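Local structure of peptidase M14, carboxypeptidase A (Thermoplasmatales archaeon SCGC AB-540-F20, 4XED) at residues 30-33 with 34-38. The protein is a predicted M14-family, carboxypeptidase A-like peptidase, represented by its calcium-binding PKD domain, a beta-sandwich module that probably mediates protein or substrate binding. Residues are numbered along the deposited sequence; the frame is centred on the assembly and turned at random.
Sequences TTDP and NGDNI. With CA (calcium ion), chain B.
D32, N34 and D36 converge on one calcium ion in the loop joining strands 24-29 and 38-43 of the PKD beta sandwich, and the D32-G35 backbone forms a type I beta turn there. G35 N donating to D32 O at 2.9 Å closes the turn, and the backbone angles of P33 (-63°/-21°) with those of N34 fit type I. The D32 carboxylate, swung opposite the backbone N, reaches across the loop and chelates the metal through both oxygens, OD1 at 2.6 Å and OD2 at 2.4 Å from the ion. N34 OD1 and D36 OD2 add one oxygen each; N4 OD1, the backbone O of D5 and D82 OD2 complete the site, tying the start of the chain and the end of strand 72-82 to this loop.

Packing is tightest around D32 OD1, which also accepts two backbone N-H groups from opposite faces of its plane: N34 N at 2.8 Å and, longer, D36 N at 3.3 Å. These bonds should restrain carboxylate rotation, while the cation probably offsets repulsion between D32 and D36, whose carboxylate planes lie 36° apart. Away from the metal, contact loosens, and P33, N34 and G35 are exposed at the bend. On the D36 carboxylate, OD2 is the calcium ligand, 2.3 Å from the ion.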
ATOM      1  N   THR A  30       2.532   1.852   8.178  1.00  7.07           N
ATOM      2  CA  THR A  30       2.425   3.171   8.729  1.00  6.51           C
ATOM      3  C   THR A  30       2.147   3.059  10.222  1.00  5.64           C
ATOM      4  O   THR A  30       1.969   1.956  10.742  1.00  7.62           O
ATOM      5  CB  THR A  30       1.351   3.998   8.011  1.00  7.46           C
ATOM      6  OG1 THR A  30       1.603   5.371   8.302  1.00  8.17           O
ATOM      7  CG2 THR A  30      -0.067   3.631   8.448  1.00  9.46           C
ATOM      8  N   THR A  31       2.132   4.206  10.882  1.00  6.30           N
ATOM      9  CA  THR A  31       1.696   4.316  12.265  1.00  5.69           C
ATOM     10  C   THR A  31       0.568   5.331  12.362  1.00  7.37           C
ATOM     11  O   THR A  31       0.435   6.237  11.553  1.00  7.33           O
ATOM     12  CB  THR A  31       2.850   4.764  13.200  1.00  7.02           C
ATOM     13  OG1 THR A  31       3.300   6.070  12.850  1.00  8.68           O
ATOM     14  CG2 THR A  31       4.036   3.845  13.104  1.00  8.51           C
ATOM     15  N   ASP A  32      -0.259   5.151  13.386  1.00  7.67           N
ATOM     16  CA  ASP A  32      -1.235   6.147  13.772  1.00  6.83           C
ATOM     17  C   ASP A  32      -0.725   6.872  15.013  1.00  9.07           C
ATOM     18  O   ASP A  32      -0.285   6.210  15.944  1.00  8.90           O
ATOM     19  CB  ASP A  32      -2.581   5.456  14.024  1.00  7.03           C
ATOM     20  CG  ASP A  32      -3.681   6.436  14.414  1.00  7.55           C
ATOM     21  OD1 ASP A  32      -3.772   6.784  15.624  1.00  9.81           O
ATOM     22  OD2 ASP A  32      -4.437   6.910  13.523  1.00  8.80           O
ATOM     23  N   PRO A  33      -0.833   8.215  15.065  1.00  8.95           N
ATOM     24  CA  PRO A  33      -0.268   8.968  16.190  1.00 10.18           C
ATOM     25  C   PRO A  33      -0.898   8.645  17.522  1.00 10.68           C
ATOM     26  O   PRO A  33      -0.275   8.911  18.550  1.00 13.26           O
ATOM     27  CB  PRO A  33      -0.559  10.424  15.821  1.00 12.07           C
ATOM     28  CG  PRO A  33      -0.657  10.449  14.352  1.00 13.64           C
ATOM     29  CD  PRO A  33      -1.270   9.121  13.982  1.00  9.46           C
ATOM     30  N   ASN A  34      -2.109   8.105  17.492  1.00  9.72           N
ATOM     31  CA  ASN A  34      -2.837   7.764  18.706  1.00  9.66           C
ATOM     32  C   ASN A  34      -2.702   6.297  19.049  1.00 10.98           C
ATOM     33  O   ASN A  34      -3.300   5.831  20.026  1.00 12.24           O
ATOM     34  CB  ASN A  34      -4.313   8.116  18.537  1.00  9.94           C
ATOM     35  CG  ASN A  34      -4.516   9.457  17.870  1.00  9.72           C
ATOM     36  OD1 ASN A  34      -4.954   9.555  16.731  1.00 10.11           O
ATOM     37  ND2 ASN A  34      -4.175  10.512  18.586  1.00 13.51           N
ATOM     38  N   GLY A  35      -1.941   5.570  18.227  1.00 10.23           N
ATOM     39  CA  GLY A  35      -1.756   4.136  18.386  1.00  9.95           C
ATOM     40  C   GLY A  35      -2.920   3.286  17.909  1.00  9.97           C
ATOM     41  O   GLY A  35      -2.974   2.089  18.201  1.00 11.47           O
ATOM     42  N   ASP A  36      -3.841   3.892  17.158  1.00  9.58           N
ATOM     43  CA  ASP A  36      -5.042   3.210  16.701  1.00  9.59           C
ATOM     44  C   ASP A  36      -4.703   2.117  15.695  1.00  9.08           C
ATOM     45  O   ASP A  36      -3.756   2.236  14.924  1.00  8.75           O
ATOM     46  CB  ASP A  36      -5.961   4.194  15.989  1.00 10.11           C
ATOM     47  CG  ASP A  36      -6.438   5.325  16.884  1.00 11.96           C
ATOM     48  OD1 ASP A  36      -6.572   5.130  18.117  1.00 14.89           O
ATOM     49  OD2 ASP A  36      -6.730   6.409  16.348  1.00 11.96           O
ATOM     50  N   ASN A  37      -5.502   1.051  15.699  1.00  8.26           N
ATOM     51  CA  ASN A  37      -5.494   0.101  14.607  1.00  8.12           C
ATOM     52  C   ASN A  37      -5.900   0.795  13.326  1.00  8.10           C
ATOM     53  O   ASN A  37      -6.646   1.792  13.350  1.00  7.68           O
ATOM     54  CB  ASN A  37      -6.470  -1.032  14.875  1.00  9.45           C
ATOM     55  CG  ASN A  37      -6.025  -1.966  15.968  1.00 12.17           C
ATOM     56  OD1 ASN A  37      -4.872  -1.984  16.396  1.00 11.82           O
ATOM     57  ND2 ASN A  37      -6.962  -2.765  16.432  1.00 16.12           N
ATOM     58  N   ILE A  38      -5.380   0.308  12.203  0.52  8.35           N
ATOM     59  CA  ILE A  38      -5.693   0.910  10.899  0.52  6.62           C
ATOM     60  C   ILE A  38      -5.963  -0.131   9.812  0.52  6.67           C
ATOM     61  O   ILE A  38      -5.534  -1.286   9.907  0.52  7.31           O
ATOM     62  CB  ILE A  38      -4.591   1.920  10.371  0.52  7.97           C
ATOM     63  CG1 ILE A  38      -3.326   1.222   9.822  0.52  7.84           C
ATOM     64  CG2 ILE A  38      -4.239   2.938  11.446  0.52  7.80           C
ATOM     65  CD1 ILE A  38      -2.444   0.577  10.844  0.52  8.28           C
TER
HETATM   66 CA    CA B 101      -5.939   8.132  14.989  1.00  8.38          CA